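Side-chain contacts in nucleotidyl transferase AbiEii/AbiGii toxin family protein (Mycobacterium tuberculosis, PDB 6Y56), which acts as a nucleotidyltransferase toxin of a toxin-antitoxin system, probably directed, like a related toxin, at the acceptor stems of tRNAs: residues A22-A27 with F65-D70; W203-W208 with N286-L291; V211-R216 with R279-V284. One frame throughout, in Å; residues are numbered along the deposited sequence.

Interaction 1 (A22-A27 with F65-D70); sequences ALLDVA and FSTDLD
A22, L24 and D25, along one flank of helix 19-38, make a buried and mainly apolar contact with F65 and T67, in the loop that runs into strand 68-72. The setting is the core of the nucleotidyltransferase fold. The loop leads straight to D68 and D70, a pair separated by one residue, as are the metal-binding aspartates of this superfamily; a comparable role here is probable. The F65 ring does most of the work. A22 lies over one of its faces in a CH-pi contact, with CA 4.1 Å from the ring centroid and displaced toward the rim, while A22 CB rests 3.6 Å from F65 CZ. One helical turn on, D25 crosses the same ring at about a right angle, its CB 3.7 Å from F65 CD1. With D25 CG anti to the backbone N (chi1 -176°), the carboxylate comes close to the CD1-CE1 side of the ring, its plane turned 55° from that of the phenyl group. This buried acid is well compensated: salt bridges to R55 and K56 and a hydrogen bond from H11 fix its two oxygens, and the basic neighbours would be expected to stabilise the charged form. L24 reaches the loop farther along, crossing T67 nearly at right angles, with CD2 3.8 Å from T67 CA. The OG1 of T67 is bound to R181. A single water completes the joint between helix and loop, lying 2.7 Å from D25 OD1 and accepting the backbone N-H of S66, whose N is 2.9 Å away.

Interaction 2 (W203-W208 with N286-L291); sequences WVLKVW and NALAVL
L205 of helix 196-212 pushes its branched end against A287 and L288 of helix 281-292, and this small apolar cluster is the close-packed part of the contact. Its CD2 sits 3.9 Å from A287 CB, a methyl that L205 CD1 also reaches, at 4.0 Å. CD1 meets L288 CD2 as well, at 3.8 Å. The two leucines run antiparallel alongside one another, and L288 CD2 also lies 4.1 Å from L205 CB. The CA-CB bond of L288 does not itself aim at the other helix, but with CG anti to the carbonyl carbon (chi1 -73°) one terminal methyl, CD2, nevertheless arrives there. With V284, which L205 also touches, A287, L288 and L291 form the four-residue diamond of a helix surface, and L205 enters it as a knob into a hole. The two helices belong to the helical C-terminal part of this AbiEii-family toxin; their short segments run at 132° to each other, with axes 10.9 Å apart. W273 of helix 268-273 adds cover by packing on both L205 and A287. Toward the C-terminal end of helix 281-292 the fit is looser. L291, partly exposed, approaches L205 CD1 with its own CD1 at 4.3 Å, and packs besides on L202 and L198, one and two turns back from L205 along helix 196-212. L288 is likewise partly open to solvent, with A134 of a loop against its side chain.

Interaction 3 (V211-R216 with R279-V284); sequences VVDDRR and RHRREV
D213 and R281 approach from opposite directions and join in an end-on, two-pronged salt bridge on the surface of the helical C-terminal part of the protein. The acid follows V212 on the segment 211-216, and the arginine lies in the first turn of helix 281-292, directly after H280 at the N-cap position. Carboxylate and guanidinium are nearly coplanar, their planes 23° apart, and D213 sits at the edge of the R281 group. R281 NH2 gives a bond of 2.8 Å to D213 OD1, at 160° on the hydrogen and close to the guanidinium plane; NH1 gives one of 3.0 Å to D213 OD2. Each oxygen receives its main bond on the syn lone pair, the side facing the other oxygen, and the paired bonds hold the two flat groups against twisting. A weak third bond runs diagonally from R281 NH1 to D213 OD1. The arginine extends from its helix and then bends at chi3 (-55°), which turns the guanidinium to face the acid. NH2 has a further partner in E278, just ahead of the helix, so two acids share this one guanidinium, and its positive charge is offset by both. W208 packs against both D213 and R281, whereas D213 itself is exposed to solvent. V212, one residue before the acid, directs its side chain at the same group: its CG1, anti to the backbone N, meets the guanidinium obliquely and comes 3.6 Å from R281 NH2.

From the N terminus, interaction 1 closes first, bringing helix 19-38 against the entry to strand 68-72 after a mostly helical loop that also contains strand 47-49. Interactions 2 and 3 both come later in the chain, after interaction 1 has closed, and lie on the opposite side of the chain's centre, about 30 and 33 Å away between centres. Both join helix 196-212 to helix 281-292, and interaction 3 nests inside the loop closed by interaction 2. They also touch: W208 CD1 packs 3.9 Å from V284 CG2, so apolar packing and surface salt bridge form one continuous helix-helix joint, apart from the nucleotidyltransferase core, where interaction 1 lies.

Interaction 1 (A22-A27 with F65-D70)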
loop_
_atom_site.group_PDB
_atom_site.type_symbol
_atom_site.label_atom_id
_atom_site.label_comp_id
_atom_site.label_asym_id
_atom_site.label_seq_id
_atom_site.Cartn_x
_atom_site.Cartn_y
_atom_site.Cartn_z
ATOM N N ALA A 22 -3.897 16.381 -1.869
ATOM C CA ALA A 22 -4.548 16.588 -0.581
ATOM C C ALA A 22 -6.054 16.396 -0.686
ATOM O O ALA A 22 -6.673 15.828 0.218
ATOM C CB ALA A 22 -4.206 17.973 -0.025
ATOM N N LEU A 23 -6.655 16.868 -1.781
ATOM C CA LEU A 23 -8.084 16.664 -1.975
ATOM C C LEU A 23 -8.405 15.184 -2.126
ATOM O O LEU A 23 -9.408 14.699 -1.590
ATOM C CB LEU A 23 -8.569 17.459 -3.188
ATOM C CG LEU A 23 -10.072 17.449 -3.471
ATOM C CD1 LEU A 23 -10.860 17.854 -2.253
ATOM C CD2 LEU A 23 -10.410 18.356 -4.649
ATOM N N LEU A 24 -7.552 14.449 -2.844
ATOM C CA LEU A 24 -7.735 13.006 -2.968
ATOM C C LEU A 24 -7.566 12.312 -1.625
ATOM O O LEU A 24 -8.325 11.392 -1.300
ATOM C CB LEU A 24 -6.734 12.446 -3.972
ATOM C CG LEU A 24 -6.764 10.916 -4.100
ATOM C CD1 LEU A 24 -8.108 10.387 -4.604
ATOM C CD2 LEU A 24 -5.632 10.496 -5.017
ATOM N N ASP A 25 -6.585 12.743 -0.831
ATOM C CA ASP A 25 -6.391 12.187 0.506
ATOM C C ASP A 25 -7.673 12.305 1.327
ATOM O O ASP A 25 -8.115 11.339 1.973
ATOM C CB ASP A 25 -5.225 12.917 1.193
ATOM C CG ASP A 25 -4.885 12.345 2.559
ATOM O OD1 ASP A 25 -4.404 11.198 2.618
ATOM O OD2 ASP A 25 -5.093 13.036 3.587
ATOM N N VAL A 26 -8.303 13.481 1.286
ATOM C CA VAL A 26 -9.554 13.683 2.004
ATOM C C VAL A 26 -10.650 12.795 1.427
ATOM O O VAL A 26 -11.426 12.176 2.172
ATOM C CB VAL A 26 -9.951 15.172 1.962
ATOM C CG1 VAL A 26 -11.344 15.375 2.519
ATOM C CG2 VAL A 26 -8.951 16.012 2.723
ATOM N N ALA A 27 -10.743 12.728 0.091
ATOM C CA ALA A 27 -11.763 11.897 -0.549
ATOM C C ALA A 27 -11.608 10.435 -0.153
ATOM O O ALA A 27 -12.605 9.751 0.113
ATOM C CB ALA A 27 -11.687 12.061 -2.067
ATOM N N PHE A 65 1.517 11.771 0.849
ATOM C CA PHE A 65 0.240 11.409 0.263
ATOM C C PHE A 65 0.417 10.143 -0.572
ATOM O O PHE A 65 1.507 9.839 -1.070
ATOM C CB PHE A 65 -0.263 12.546 -0.627
ATOM C CG PHE A 65 -0.700 13.778 0.131
ATOM C CD1 PHE A 65 -1.638 13.680 1.144
ATOM C CD2 PHE A 65 -0.180 15.036 -0.188
ATOM C CE1 PHE A 65 -2.064 14.806 1.838
ATOM C CE2 PHE A 65 -0.615 16.173 0.510
ATOM C CZ PHE A 65 -1.547 16.051 1.516
ATOM N N SER A 66 -0.666 9.388 -0.719
ATOM C CA SER A 66 -0.631 8.125 -1.444
ATOM C C SER A 66 -1.944 7.983 -2.197
ATOM O O SER A 66 -3.017 8.170 -1.611
ATOM C CB SER A 66 -0.435 6.979 -0.446
ATOM O OG SER A 66 -0.169 5.750 -1.086
ATOM N N THR A 67 -1.861 7.657 -3.487
ATOM C CA THR A 67 -2.986 7.843 -4.400
ATOM C C THR A 67 -3.750 6.566 -4.688
ATOM O O THR A 67 -4.759 6.615 -5.406
ATOM C CB THR A 67 -2.502 8.397 -5.741
ATOM O OG1 THR A 67 -1.693 7.406 -6.392
ATOM C CG2 THR A 67 -1.701 9.675 -5.544
ATOM N N ASP A 68 -3.278 5.431 -4.207
ATOM C CA ASP A 68 -3.964 4.185 -4.473
ATOM C C ASP A 68 -4.668 3.691 -3.220
ATOM O O ASP A 68 -4.379 4.108 -2.097
ATOM C CB ASP A 68 -3.032 3.119 -5.074
ATOM C CG ASP A 68 -1.727 2.931 -4.302
ATOM O OD1 ASP A 68 -1.394 3.734 -3.397
ATOM O OD2 ASP A 68 -1.010 1.953 -4.629
ATOM N N LEU A 69 -5.663 2.861 -3.425
ATOM C CA LEU A 69 -6.281 2.123 -2.343
ATOM C C LEU A 69 -6.090 0.655 -2.664
ATOM O O LEU A 69 -6.499 0.199 -3.735
ATOM C CB LEU A 69 -7.761 2.474 -2.236
ATOM C CG LEU A 69 -8.041 3.873 -1.673
ATOM C CD1 LEU A 69 -9.521 4.181 -1.741
ATOM C CD2 LEU A 69 -7.544 4.012 -0.233
ATOM N N ASP A 70 -5.418 -0.067 -1.778
ATOM C CA ASP A 70 -5.113 -1.471 -1.988
ATOM C C ASP A 70 -5.768 -2.271 -0.879
ATOM O O ASP A 70 -5.698 -1.892 0.293
ATOM C CB ASP A 70 -3.611 -1.720 -1.896
ATOM C CG ASP A 70 -2.832 -1.063 -3.017
ATOM O OD1 ASP A 70 -3.284 -1.124 -4.178
ATOM O OD2 ASP A 70 -1.745 -0.504 -2.743
HETATM O O HOH W 1 -3.246 10.109 0.431
#

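Interaction 2 (W203-W208 with N286-L291)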
loop_
_atom_site.group_PDB
_atom_site.type_symbol
_atom_site.label_atom_id
_atom_site.label_comp_id
_atom_site.label_asym_id
_atom_site.label_seq_id
_atom_site.Cartn_x
_atom_site.Cartn_y
_atom_site.Cartn_z
ATOM N N TRP A 203 9.304 -11.970 3.050
ATOM C CA TRP A 203 9.774 -11.476 1.756
ATOM C C TRP A 203 10.026 -12.630 0.793
ATOM O O TRP A 203 9.543 -12.629 -0.344
ATOM C CB TRP A 203 11.049 -10.651 1.957
ATOM C CG TRP A 203 11.727 -10.194 0.703
ATOM C CD1 TRP A 203 11.188 -9.450 -0.302
ATOM C CD2 TRP A 203 13.086 -10.442 0.337
ATOM N NE1 TRP A 203 12.137 -9.208 -1.265
ATOM C CE2 TRP A 203 13.310 -9.811 -0.902
ATOM C CE3 TRP A 203 14.134 -11.137 0.938
ATOM C CZ2 TRP A 203 14.546 -9.851 -1.556
ATOM C CZ3 TRP A 203 15.353 -11.177 0.298
ATOM C CH2 TRP A 203 15.549 -10.537 -0.943
ATOM N N VAL A 204 10.758 -13.645 1.246
ATOM C CA VAL A 204 11.045 -14.785 0.381
ATOM C C VAL A 204 9.757 -15.477 -0.043
ATOM O O VAL A 204 9.592 -15.850 -1.210
ATOM C CB VAL A 204 12.018 -15.759 1.072
ATOM C CG1 VAL A 204 12.198 -17.035 0.237
ATOM C CG2 VAL A 204 13.345 -15.076 1.305
ATOM N N LEU A 205 8.827 -15.672 0.899
ATOM C CA LEU A 205 7.579 -16.363 0.584
ATOM C C LEU A 205 6.711 -15.537 -0.356
ATOM O O LEU A 205 6.040 -16.095 -1.235
ATOM C CB LEU A 205 6.817 -16.703 1.867
ATOM C CG LEU A 205 7.560 -17.628 2.833
ATOM C CD1 LEU A 205 6.812 -17.788 4.144
ATOM C CD2 LEU A 205 7.828 -19.000 2.228
ATOM N N LYS A 206 6.723 -14.210 -0.207
ATOM C CA LYS A 206 5.942 -13.366 -1.109
ATOM C C LYS A 206 6.514 -13.412 -2.516
ATOM O O LYS A 206 5.762 -13.534 -3.490
ATOM C CB LYS A 206 5.929 -11.919 -0.618
ATOM C CG LYS A 206 5.147 -11.687 0.665
ATOM C CD LYS A 206 3.646 -11.572 0.444
ATOM C CE LYS A 206 2.937 -11.322 1.771
ATOM N NZ LYS A 206 1.491 -11.067 1.554
ATOM N N VAL A 207 7.841 -13.314 -2.641
ATOM C CA VAL A 207 8.461 -13.375 -3.962
ATOM C C VAL A 207 8.208 -14.728 -4.614
ATOM O O VAL A 207 7.942 -14.810 -5.823
ATOM C CB VAL A 207 9.963 -13.050 -3.879
ATOM C CG1 VAL A 207 10.610 -13.295 -5.245
ATOM C CG2 VAL A 207 10.178 -11.606 -3.437
ATOM N N TRP A 208 8.270 -15.810 -3.834
ATOM C CA TRP A 208 7.980 -17.125 -4.401
ATOM C C TRP A 208 6.611 -17.131 -5.068
ATOM O O TRP A 208 6.461 -17.569 -6.212
ATOM C CB TRP A 208 8.044 -18.193 -3.303
ATOM C CG TRP A 208 8.005 -19.620 -3.830
ATOM C CD1 TRP A 208 9.068 -20.448 -4.022
ATOM C CD2 TRP A 208 6.841 -20.367 -4.220
ATOM N NE1 TRP A 208 8.646 -21.666 -4.519
ATOM C CE2 TRP A 208 7.282 -21.638 -4.643
ATOM C CE3 TRP A 208 5.468 -20.082 -4.249
ATOM C CZ2 TRP A 208 6.398 -22.620 -5.090
ATOM C CZ3 TRP A 208 4.593 -21.065 -4.699
ATOM C CH2 TRP A 208 5.067 -22.314 -5.114
ATOM N N ASN A 286 3.585 -24.802 3.891
ATOM C CA ASN A 286 3.827 -25.116 5.297
ATOM C C ASN A 286 4.489 -23.951 6.020
ATOM O O ASN A 286 4.160 -23.669 7.179
ATOM C CB ASN A 286 4.687 -26.375 5.426
ATOM C CG ASN A 286 3.900 -27.660 5.171
ATOM O OD1 ASN A 286 2.673 -27.666 5.177
ATOM N ND2 ASN A 286 4.617 -28.747 4.951
ATOM N N ALA A 287 5.429 -23.270 5.359
ATOM C CA ALA A 287 6.086 -22.116 5.968
ATOM C C ALA A 287 5.096 -20.986 6.212
ATOM O O ALA A 287 5.179 -20.291 7.235
ATOM C CB ALA A 287 7.233 -21.636 5.079
ATOM N N LEU A 288 4.141 -20.801 5.298
ATOM C CA LEU A 288 3.083 -19.829 5.548
ATOM C C LEU A 288 2.163 -20.298 6.672
ATOM O O LEU A 288 1.735 -19.492 7.508
ATOM C CB LEU A 288 2.299 -19.566 4.261
ATOM C CG LEU A 288 3.020 -18.732 3.195
ATOM C CD1 LEU A 288 2.334 -18.916 1.852
ATOM C CD2 LEU A 288 3.082 -17.250 3.558
ATOM N N ALA A 289 1.874 -21.600 6.726
ATOM C CA ALA A 289 0.966 -22.126 7.744
ATOM C C ALA A 289 1.513 -21.916 9.152
ATOM O O ALA A 289 0.752 -21.599 10.076
ATOM C CB ALA A 289 0.673 -23.604 7.483
ATOM N N VAL A 290 2.827 -22.080 9.342
ATOM C CA VAL A 290 3.376 -21.892 10.685
ATOM C C VAL A 290 3.190 -20.452 11.152
ATOM O O VAL A 290 3.120 -20.189 12.359
ATOM C CB VAL A 290 4.845 -22.347 10.802
ATOM C CG1 VAL A 290 5.078 -23.691 10.150
ATOM C CG2 VAL A 290 5.771 -21.325 10.220
ATOM N N LEU A 291 3.098 -19.500 10.217
ATOM C CA LEU A 291 2.915 -18.100 10.580
ATOM C C LEU A 291 1.457 -17.730 10.823
ATOM O O LEU A 291 1.196 -16.726 11.493
ATOM C CB LEU A 291 3.468 -17.190 9.485
ATOM C CG LEU A 291 4.935 -17.349 9.117
ATOM C CD1 LEU A 291 5.246 -16.473 7.920
ATOM C CD2 LEU A 291 5.832 -16.999 10.294
#

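Interaction 3 (V211-R216 with R279-V284)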
loop_
_atom_site.group_PDB
_atom_site.type_symbol
_atom_site.label_atom_id
_atom_site.label_comp_id
_atom_site.label_asym_id
_atom_site.label_seq_id
_atom_site.Cartn_x
_atom_site.Cartn_y
_atom_site.Cartn_z
ATOM N N VAL A 211 6.530 -14.844 -8.323
ATOM C CA VAL A 211 7.190 -15.443 -9.478
ATOM C C VAL A 211 6.441 -16.683 -9.948
ATOM O O VAL A 211 6.099 -16.807 -11.128
ATOM C CB VAL A 211 8.658 -15.765 -9.135
ATOM C CG1 VAL A 211 9.324 -16.570 -10.262
ATOM C CG2 VAL A 211 9.432 -14.486 -8.877
ATOM N N VAL A 212 6.213 -17.646 -9.046
ATOM C CA VAL A 212 5.692 -18.950 -9.451
ATOM C C VAL A 212 4.237 -18.849 -9.869
ATOM O O VAL A 212 3.824 -19.417 -10.889
ATOM C CB VAL A 212 5.887 -19.985 -8.330
ATOM C CG1 VAL A 212 5.193 -21.303 -8.688
ATOM C CG2 VAL A 212 7.363 -20.208 -8.065
ATOM N N ASP A 213 3.431 -18.146 -9.085
ATOM C CA ASP A 213 2.003 -18.107 -9.363
ATOM C C ASP A 213 1.577 -16.898 -10.180
ATOM O O ASP A 213 0.760 -17.039 -11.096
ATOM C CB ASP A 213 1.188 -18.204 -8.071
ATOM C CG ASP A 213 1.248 -19.601 -7.459
ATOM O OD1 ASP A 213 1.366 -20.589 -8.225
ATOM O OD2 ASP A 213 1.186 -19.707 -6.220
ATOM N N ASP A 214 2.142 -15.726 -9.891
ATOM C CA ASP A 214 1.729 -14.499 -10.627
ATOM C C ASP A 214 2.619 -14.238 -11.849
ATOM O O ASP A 214 2.290 -13.322 -12.607
ATOM C CB ASP A 214 1.633 -13.289 -9.698
ATOM C CG ASP A 214 0.542 -13.431 -8.653
ATOM O OD1 ASP A 214 -0.238 -14.397 -8.742
ATOM O OD2 ASP A 214 0.494 -12.580 -7.756
ATOM N N ARG A 215 3.695 -15.011 -12.017
ATOM C CA ARG A 215 4.629 -14.870 -13.173
ATOM C C ARG A 215 5.179 -13.440 -13.258
ATOM O O ARG A 215 5.406 -12.957 -14.368
ATOM C CB ARG A 215 3.963 -15.326 -14.476
ATOM C CG ARG A 215 3.396 -16.735 -14.410
ATOM C CD ARG A 215 2.462 -17.027 -15.567
ATOM N NE ARG A 215 2.480 -18.430 -15.944
ATOM C CZ ARG A 215 1.884 -18.916 -17.024
ATOM N NH1 ARG A 215 1.214 -18.106 -17.825
ATOM N NH2 ARG A 215 1.962 -20.205 -17.296
ATOM N N ARG A 216 5.411 -12.813 -12.106
ATOM C CA ARG A 216 5.952 -11.456 -12.037
ATOM C C ARG A 216 7.423 -11.498 -11.654
ATOM O O ARG A 216 7.789 -12.144 -10.673
ATOM C CB ARG A 216 5.208 -10.644 -10.976
ATOM C CG ARG A 216 3.778 -10.311 -11.337
ATOM C CD ARG A 216 3.731 -9.201 -12.372
ATOM N NE ARG A 216 2.366 -8.745 -12.637
ATOM C CZ ARG A 216 1.733 -7.806 -11.939
ATOM N NH1 ARG A 216 2.337 -7.203 -10.927
ATOM N NH2 ARG A 216 0.490 -7.460 -12.266
ATOM N N ARG A 279 8.362 -27.038 -7.368
ATOM C CA ARG A 279 8.502 -28.250 -6.569
ATOM C C ARG A 279 8.495 -27.972 -5.073
ATOM O O ARG A 279 8.279 -28.899 -4.288
ATOM C CB ARG A 279 9.773 -29.013 -6.940
ATOM C CG ARG A 279 11.065 -28.288 -6.610
ATOM C CD ARG A 279 12.256 -29.007 -7.228
ATOM N NE ARG A 279 13.335 -29.201 -6.265
ATOM C CZ ARG A 279 14.421 -28.437 -6.200
ATOM N NH1 ARG A 279 14.572 -27.432 -7.051
ATOM N NH2 ARG A 279 15.356 -28.677 -5.287
ATOM N N HIS A 280 8.725 -26.726 -4.661
ATOM C CA HIS A 280 8.734 -26.373 -3.251
ATOM C C HIS A 280 7.391 -25.871 -2.744
ATOM O O HIS A 280 7.327 -25.381 -1.610
ATOM C CB HIS A 280 9.843 -25.354 -2.953
ATOM C CG HIS A 280 11.217 -25.844 -3.278
ATOM N ND1 HIS A 280 12.091 -25.132 -4.068
ATOM C CD2 HIS A 280 11.866 -26.980 -2.926
ATOM C CE1 HIS A 280 13.224 -25.803 -4.188
ATOM N NE2 HIS A 280 13.113 -26.928 -3.503
ATOM N N ARG A 281 6.315 -26.017 -3.528
ATOM C CA ARG A 281 5.029 -25.436 -3.152
ATOM C C ARG A 281 4.577 -25.891 -1.769
ATOM O O ARG A 281 4.122 -25.078 -0.961
ATOM C CB ARG A 281 3.953 -25.770 -4.180
ATOM C CG ARG A 281 2.601 -25.177 -3.801
ATOM C CD ARG A 281 1.553 -25.360 -4.889
ATOM N NE ARG A 281 1.984 -24.822 -6.175
ATOM C CZ ARG A 281 1.810 -23.564 -6.558
ATOM N NH1 ARG A 281 1.217 -22.697 -5.754
ATOM N NH2 ARG A 281 2.237 -23.173 -7.753
ATOM N N ARG A 282 4.674 -27.193 -1.490
ATOM C CA ARG A 282 4.224 -27.703 -0.197
ATOM C C ARG A 282 5.053 -27.136 0.951
ATOM O O ARG A 282 4.511 -26.805 2.012
ATOM C CB ARG A 282 4.267 -29.232 -0.195
ATOM C CG ARG A 282 3.755 -29.866 1.090
ATOM C CD ARG A 282 2.291 -29.547 1.317
ATOM N NE ARG A 282 2.106 -28.497 2.313
ATOM C CZ ARG A 282 0.943 -27.908 2.568
ATOM N NH1 ARG A 282 -0.143 -28.266 1.894
ATOM N NH2 ARG A 282 0.861 -26.960 3.495
ATOM N N GLU A 283 6.366 -27.020 0.759
ATOM C CA GLU A 283 7.211 -26.418 1.791
ATOM C C GLU A 283 6.830 -24.962 2.030
ATOM O O GLU A 283 6.803 -24.496 3.176
ATOM C CB GLU A 283 8.678 -26.505 1.384
ATOM C CG GLU A 283 9.172 -27.930 1.183
ATOM C CD GLU A 283 10.628 -28.006 0.776
ATOM O OE1 GLU A 283 11.327 -26.975 0.793
ATOM O OE2 GLU A 283 11.082 -29.123 0.443
ATOM N N VAL A 284 6.539 -24.228 0.953
ATOM C CA VAL A 284 6.149 -22.827 1.074
ATOM C C VAL A 284 4.791 -22.706 1.758
ATOM O O VAL A 284 4.599 -21.854 2.637
ATOM C CB VAL A 284 6.192 -22.163 -0.318
ATOM C CG1 VAL A 284 5.496 -20.805 -0.314
ATOM C CG2 VAL A 284 7.641 -22.030 -0.799
#